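Local coordinates for Low molecular weight protein-tyrosine-phosphatase YfkJ (Bacillus subtilis, PDB 4ETM), which dephosphorylates phosphotyrosine-containing proteins, hydrolysing O-phosphotyrosine to tyrosine and phosphate, and takes part in resistance to ethanol stress, at residues D100-M105 against T122-R127; L26-R31 against M86-V91. All blocks are in the same frame, centred on the assembly; numbering follows the deposited sequence.

The two contacts lie in one domain, their centres about 16 Å apart. Interaction 1 pairs strands 101-104 and 125-127 at one border of the central parallel sheet, whereas interaction 2 fastens the phosphate-binding loop 26-31 to the loop 86-91. They meet at the end of strand 101-104, where Met105 CG packs 3.6 Å from Arg31 CB, so the residue following the strand leans on the arginine of the active site. The side chain of Ala104 lies about 7 Å from that of the nucleophile Cys25 and about 8 Å from that of Arg31. The C-terminal end of strand 101-104 thus approaches the active site, while interaction 2 contains the residues that grip the bound phosphate.

Interaction 1: D100-M105 against T122-R127; sequences DYIIAM and TSHIKR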
loop_
_atom_site.group_PDB
_atom_site.type_symbol
_atom_site.label_atom_id
_atom_site.label_comp_id
_atom_site.label_asym_id
_atom_site.label_seq_id
_atom_site.Cartn_x
_atom_site.Cartn_y
_atom_site.Cartn_z
ATOM N N ASP A 100 -6.230 16.505 9.349
ATOM C CA ASP A 100 -5.668 17.301 8.271
ATOM C C ASP A 100 -4.580 16.519 7.521
ATOM O O ASP A 100 -4.469 16.623 6.296
ATOM C CB ASP A 100 -5.134 18.628 8.828
ATOM C CG ASP A 100 -6.233 19.478 9.440
ATOM O OD1 ASP A 100 -7.222 19.759 8.726
ATOM O OD2 ASP A 100 -6.123 19.848 10.633
ATOM N N TYR A 101 -3.797 15.746 8.266
ATOM C CA TYR A 101 -2.727 14.922 7.707
ATOM C C TYR A 101 -2.929 13.492 8.152
ATOM O O TYR A 101 -3.163 13.235 9.329
ATOM C CB TYR A 101 -1.363 15.372 8.229
ATOM C CG TYR A 101 -0.932 16.723 7.730
ATOM C CD1 TYR A 101 -0.094 16.838 6.632
ATOM C CD2 TYR A 101 -1.343 17.874 8.367
ATOM C CE1 TYR A 101 0.304 18.080 6.162
ATOM C CE2 TYR A 101 -0.951 19.121 7.908
ATOM C CZ TYR A 101 -0.121 19.208 6.809
ATOM O OH TYR A 101 0.284 20.442 6.349
ATOM N N ILE A 102 -2.840 12.554 7.222
ATOM C CA ILE A 102 -2.767 11.162 7.616
ATOM C C ILE A 102 -1.414 10.622 7.186
ATOM O O ILE A 102 -1.098 10.625 6.002
ATOM C CB ILE A 102 -3.929 10.355 7.033
ATOM C CG1 ILE A 102 -5.263 10.969 7.501
ATOM C CG2 ILE A 102 -3.779 8.888 7.416
ATOM C CD1 ILE A 102 -6.485 10.184 7.126
ATOM N N ILE A 103 -0.627 10.165 8.158
ATOM C CA ILE A 103 0.768 9.832 7.942
ATOM C C ILE A 103 0.967 8.335 8.187
ATOM O O ILE A 103 0.975 7.881 9.336
ATOM C CB ILE A 103 1.680 10.648 8.893
ATOM C CG1 ILE A 103 1.458 12.155 8.714
ATOM C CG2 ILE A 103 3.132 10.317 8.635
ATOM C CD1 ILE A 103 1.555 12.634 7.281
ATOM N N ALA A 104 1.097 7.579 7.095
ATOM C CA ALA A 104 1.258 6.113 7.146
ATOM C C ALA A 104 2.703 5.709 7.304
ATOM O O ALA A 104 3.586 6.423 6.861
ATOM C CB ALA A 104 0.711 5.503 5.892
ATOM N N MET A 105 2.948 4.539 7.891
ATOM C CA MET A 105 4.326 4.082 8.091
ATOM C C MET A 105 4.925 3.415 6.853
ATOM O O MET A 105 6.142 3.495 6.640
ATOM C CB MET A 105 4.418 3.154 9.305
ATOM C CG MET A 105 4.024 3.843 10.597
ATOM S SD MET A 105 5.191 5.177 10.971
ATOM C CE MET A 105 4.051 6.547 11.203
ATOM N N THR A 122 -8.279 11.407 -0.751
ATOM C CA THR A 122 -7.151 10.700 -0.152
ATOM C C THR A 122 -5.840 11.443 -0.361
ATOM O O THR A 122 -4.769 10.894 -0.144
ATOM C CB THR A 122 -6.991 9.306 -0.763
ATOM O OG1 THR A 122 -6.895 9.425 -2.187
ATOM C CG2 THR A 122 -8.186 8.447 -0.429
ATOM N N SER A 123 -5.923 12.695 -0.786
ATOM C CA SER A 123 -4.726 13.420 -1.169
ATOM C C SER A 123 -3.860 13.801 0.021
ATOM O O SER A 123 -2.697 14.129 -0.145
ATOM C CB SER A 123 -5.092 14.664 -1.978
ATOM O OG SER A 123 -5.690 15.652 -1.153
ATOM N N HIS A 124 -4.426 13.736 1.222
ATOM C CA HIS A 124 -3.691 14.072 2.440
ATOM C C HIS A 124 -3.046 12.842 3.107
ATOM O O HIS A 124 -2.559 12.913 4.230
ATOM C CB HIS A 124 -4.618 14.773 3.435
ATOM C CG HIS A 124 -5.803 13.954 3.842
ATOM N ND1 HIS A 124 -6.558 13.234 2.941
ATOM C CD2 HIS A 124 -6.376 13.757 5.052
ATOM C CE1 HIS A 124 -7.534 12.616 3.580
ATOM N NE2 HIS A 124 -7.448 12.917 4.864
ATOM N N ILE A 125 -3.042 11.715 2.410
ATOM C CA ILE A 125 -2.477 10.490 2.961
ATOM C C ILE A 125 -1.090 10.265 2.357
ATOM O O ILE A 125 -0.975 10.005 1.163
ATOM C CB ILE A 125 -3.383 9.278 2.653
ATOM C CG1 ILE A 125 -4.798 9.538 3.173
ATOM C CG2 ILE A 125 -2.807 8.001 3.246
ATOM C CD1 ILE A 125 -5.782 8.441 2.875
ATOM N N LYS A 126 -0.048 10.383 3.178
ATOM C CA LYS A 126 1.326 10.211 2.718
ATOM C C LYS A 126 2.110 9.322 3.689
ATOM O O LYS A 126 1.684 9.134 4.841
ATOM C CB LYS A 126 2.018 11.570 2.576
ATOM C CG LYS A 126 1.408 12.480 1.510
ATOM C CD LYS A 126 2.279 13.702 1.273
ATOM C CE LYS A 126 1.827 14.503 0.056
ATOM N NZ LYS A 126 0.448 15.056 0.206
ATOM N N ARG A 127 3.223 8.744 3.228
ATOM C CA ARG A 127 4.119 8.007 4.123
ATOM C C ARG A 127 4.997 8.969 4.927
ATOM O O ARG A 127 5.374 10.035 4.431
ATOM C CB ARG A 127 5.016 7.029 3.351
ATOM C CG ARG A 127 4.291 5.808 2.818
ATOM C CD ARG A 127 5.253 4.877 2.086
ATOM N NE ARG A 127 5.896 5.533 0.951
ATOM C CZ ARG A 127 6.618 4.885 0.044
ATOM N NH1 ARG A 127 6.787 3.572 0.155
ATOM N NH2 ARG A 127 7.168 5.542 -0.975
#
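Ile102 packs against His124 and Ile125, at the point where strand 125-127 begins. Its CB lies 4.0 Å from Ile125 CG1. One bond further, Ile102 CG1 is 3.9 Å from His124 CD2, and the terminal Ile102 CD1 reaches His124 NE2 at 3.7 Å. This course follows from CG1 standing anti to the carbonyl carbon (chi1 -58°), which carries the longer branch obliquely past the imidazole. Ile125 CG1 lies over one face of the same ring, offset toward the rim, and Asp100 O sits at the ring's edge, near its plane, 3.7 Å from His124 CD2. A hydrogen bond from NE2 to Leu96 O fixes the ring's rotation.

Strands 101-104 and 125-127 are the two ends of a beta-alpha-beta crossover through helix 107-117, and the second forms a border of the parallel sheet. Their hydrogen bonds alternate as parallel pairing requires: Ile102 N to His124 O at 3.0 Å, Lys126 N to Ile102 O at 3.0 Å, and Ala104 N to Lys126 O at 2.8 Å. Ile102 O also receives a CA-H...O contact from Ile125 CA at 3.3 Å. On the face that carries Ile102 and Ile125, Ala104 meets Ile110 of the crossover helix; on the other, Ile103 packs against Leu163 of helix 149-170. Arg127 ends in salt bridges, NE with Asp130 and NH1 with Asp139.

Interaction 2: L26-R31 against M86-V91; sequences LGNICR and MLARQV. With K (potassium ion), chain E; PO4 (phosphate ion), chain C.
The P-loop of the low molecular weight phosphatases, a CX5R signature running from the nucleophile Cys25 to Arg31, is braced here from behind by Asn28, which meets Ala88 and Arg89. Asn28 has a left-handed backbone conformation, and with CG anti to the backbone N (chi1 -173°) its amide extends to the loop 86-91. There OD1 accepts the backbone N-H of Arg89 at 2.9 Å in an almost straight bond (162°), with the donor in the carbonyl plane. The same OD1 binds a potassium ion at a rather long 3.2 Å, alongside Ser56 O and a water, while ND2 bonds to Ser32 OG. Both ends of the amide are therefore held, which fixes its orientation. Ala88 CB presses against the P-loop backbone, 3.2 Å from Asn28 O, and also touches Ile29 CG2 at 4.1 Å. The guanidinium of Arg89 forms salt bridges with Asp55 and Asp95.

On the inner side, the backbone N-H groups of Gly27, Ile29, Cys30 and Arg31 converge on a bound phosphate; the shortest of these bonds is Arg31 N to phosphate O4 at 2.7 Å. Bent at chi3 (-68°), the Arg31 side chain curls round so that two N-H groups at one edge of its guanidinium grip the anion: NE bonds to O4 at 2.8 Å and NH2 to O3 at 2.9 Å. Asp106 holds NH1 through a salt bridge and so positions the catalytic arginine from the second shell. With N-H groups and a guanidinium directed inward, the cradle would offset negative charge on a phosphoryl group, and the phosphate probably marks where that of a substrate phosphotyrosine binds.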
loop_
_atom_site.group_PDB
_atom_site.type_symbol
_atom_site.label_atom_id
_atom_site.label_comp_id
_atom_site.label_asym_id
_atom_site.label_seq_id
_atom_site.Cartn_x
_atom_site.Cartn_y
_atom_site.Cartn_z
ATOM N N LEU A 26 0.105 -0.739 11.018
ATOM C CA LEU A 26 -0.711 -1.943 10.911
ATOM C C LEU A 26 -1.400 -2.295 12.224
ATOM O O LEU A 26 -2.633 -2.416 12.278
ATOM C CB LEU A 26 0.163 -3.106 10.425
ATOM C CG LEU A 26 -0.545 -4.455 10.301
ATOM C CD1 LEU A 26 -1.645 -4.356 9.280
ATOM C CD2 LEU A 26 0.465 -5.547 9.923
ATOM N N GLY A 27 -0.621 -2.428 13.292
ATOM C CA GLY A 27 -1.187 -2.864 14.560
ATOM C C GLY A 27 -1.550 -1.761 15.529
ATOM O O GLY A 27 -2.325 -1.958 16.469
ATOM N N ASN A 28 -0.965 -0.598 15.299
ATOM C CA ASN A 28 -1.057 0.521 16.219
ATOM C C ASN A 28 -0.560 0.154 17.630
ATOM O O ASN A 28 -1.108 0.561 18.650
ATOM C CB ASN A 28 -2.449 1.120 16.168
ATOM C CG ASN A 28 -2.576 2.385 16.972
ATOM O OD1 ASN A 28 -3.551 2.527 17.678
ATOM N ND2 ASN A 28 -1.598 3.297 16.890
ATOM N N ILE A 29 0.518 -0.619 17.658
ATOM C CA ILE A 29 1.236 -0.883 18.907
ATOM C C ILE A 29 2.742 -0.597 18.832
ATOM O O ILE A 29 3.372 -0.332 19.849
ATOM C CB ILE A 29 1.013 -2.324 19.445
ATOM C CG1 ILE A 29 1.303 -3.372 18.362
ATOM C CG2 ILE A 29 -0.386 -2.461 20.004
ATOM C CD1 ILE A 29 1.557 -4.773 18.932
ATOM N N CYS A 30 3.320 -0.657 17.644
ATOM C CA CYS A 30 4.760 -0.397 17.528
ATOM C C CYS A 30 5.088 0.979 16.926
ATOM O O CYS A 30 5.529 1.893 17.642
ATOM C CB CYS A 30 5.457 -1.508 16.740
ATOM S SG CYS A 30 5.312 -3.170 17.444
ATOM N N ARG A 31 4.844 1.140 15.629
ATOM C CA ARG A 31 5.305 2.321 14.897
ATOM C C ARG A 31 4.509 3.602 15.124
ATOM O O ARG A 31 5.096 4.621 15.527
ATOM C CB ARG A 31 5.394 2.027 13.396
ATOM C CG ARG A 31 6.496 1.033 13.041
ATOM C CD ARG A 31 6.316 0.496 11.644
ATOM N NE ARG A 31 5.126 -0.346 11.560
ATOM C CZ ARG A 31 4.617 -0.794 10.423
ATOM N NH1 ARG A 31 5.180 -0.477 9.261
ATOM N NH2 ARG A 31 3.521 -1.542 10.461
ATOM N N MET A 86 -2.052 6.215 26.023
ATOM C CA MET A 86 -2.040 5.786 24.625
ATOM C C MET A 86 -2.437 4.313 24.516
ATOM O O MET A 86 -1.773 3.438 25.085
ATOM C CB MET A 86 -0.685 6.085 23.964
ATOM C CG MET A 86 -0.379 7.597 23.928
ATOM S SD MET A 86 1.246 8.088 23.308
ATOM C CE MET A 86 1.322 7.078 21.837
ATOM N N LEU A 87 -3.536 4.047 23.807
ATOM C CA LEU A 87 -4.102 2.697 23.730
ATOM C C LEU A 87 -4.591 2.404 22.332
ATOM O O LEU A 87 -5.445 3.122 21.844
ATOM C CB LEU A 87 -5.317 2.582 24.641
ATOM C CG LEU A 87 -5.159 2.670 26.147
ATOM C CD1 LEU A 87 -6.539 2.625 26.770
ATOM C CD2 LEU A 87 -4.303 1.514 26.626
ATOM N N ALA A 88 -4.153 1.308 21.730
ATOM C CA ALA A 88 -4.449 1.017 20.330
ATOM C C ALA A 88 -5.918 1.133 19.911
ATOM O O ALA A 88 -6.829 0.768 20.664
ATOM C CB ALA A 88 -3.919 -0.363 19.954
ATOM N N ARG A 89 -6.120 1.617 18.691
ATOM C CA ARG A 89 -7.445 1.694 18.088
ATOM C C ARG A 89 -7.328 1.466 16.595
ATOM O O ARG A 89 -6.246 1.609 16.019
ATOM C CB ARG A 89 -8.114 3.040 18.371
ATOM C CG ARG A 89 -7.710 4.178 17.435
ATOM C CD ARG A 89 -8.464 5.455 17.822
ATOM N NE ARG A 89 -8.043 6.640 17.082
ATOM C CZ ARG A 89 -8.535 6.990 15.898
ATOM N NH1 ARG A 89 -9.463 6.240 15.301
ATOM N NH2 ARG A 89 -8.094 8.086 15.307
ATOM N N GLN A 90 -8.434 1.095 15.968
ATOM C CA GLN A 90 -8.435 0.786 14.555
ATOM C C GLN A 90 -8.978 1.988 13.800
ATOM O O GLN A 90 -9.986 2.563 14.187
ATOM C CB GLN A 90 -9.304 -0.440 14.285
ATOM C CG GLN A 90 -9.334 -0.898 12.833
ATOM C CD GLN A 90 -9.975 -2.262 12.678
ATOM O OE1 GLN A 90 -10.916 -2.605 13.396
ATOM N NE2 GLN A 90 -9.475 -3.047 11.745
ATOM N N VAL A 91 -8.306 2.360 12.721
ATOM C CA VAL A 91 -8.724 3.498 11.919
ATOM C C VAL A 91 -10.085 3.249 11.258
ATOM O O VAL A 91 -10.450 2.118 10.955
ATOM C CB VAL A 91 -7.671 3.808 10.849
ATOM C CG1 VAL A 91 -7.661 2.714 9.787
ATOM C CG2 VAL A 91 -7.904 5.186 10.244
HETATM K K K E . -4.085 5.109 19.440
HETATM P P PO4 C . 2.869 -1.962 14.254
HETATM O O1 PO4 C . 3.473 -3.338 14.454
HETATM O O2 PO4 C . 1.978 -1.707 15.424
HETATM O O3 PO4 C . 2.110 -1.944 12.963
HETATM O O4 PO4 C . 3.980 -0.944 14.084
HETATM O O HOH W 1 -1.210 4.002 20.556
#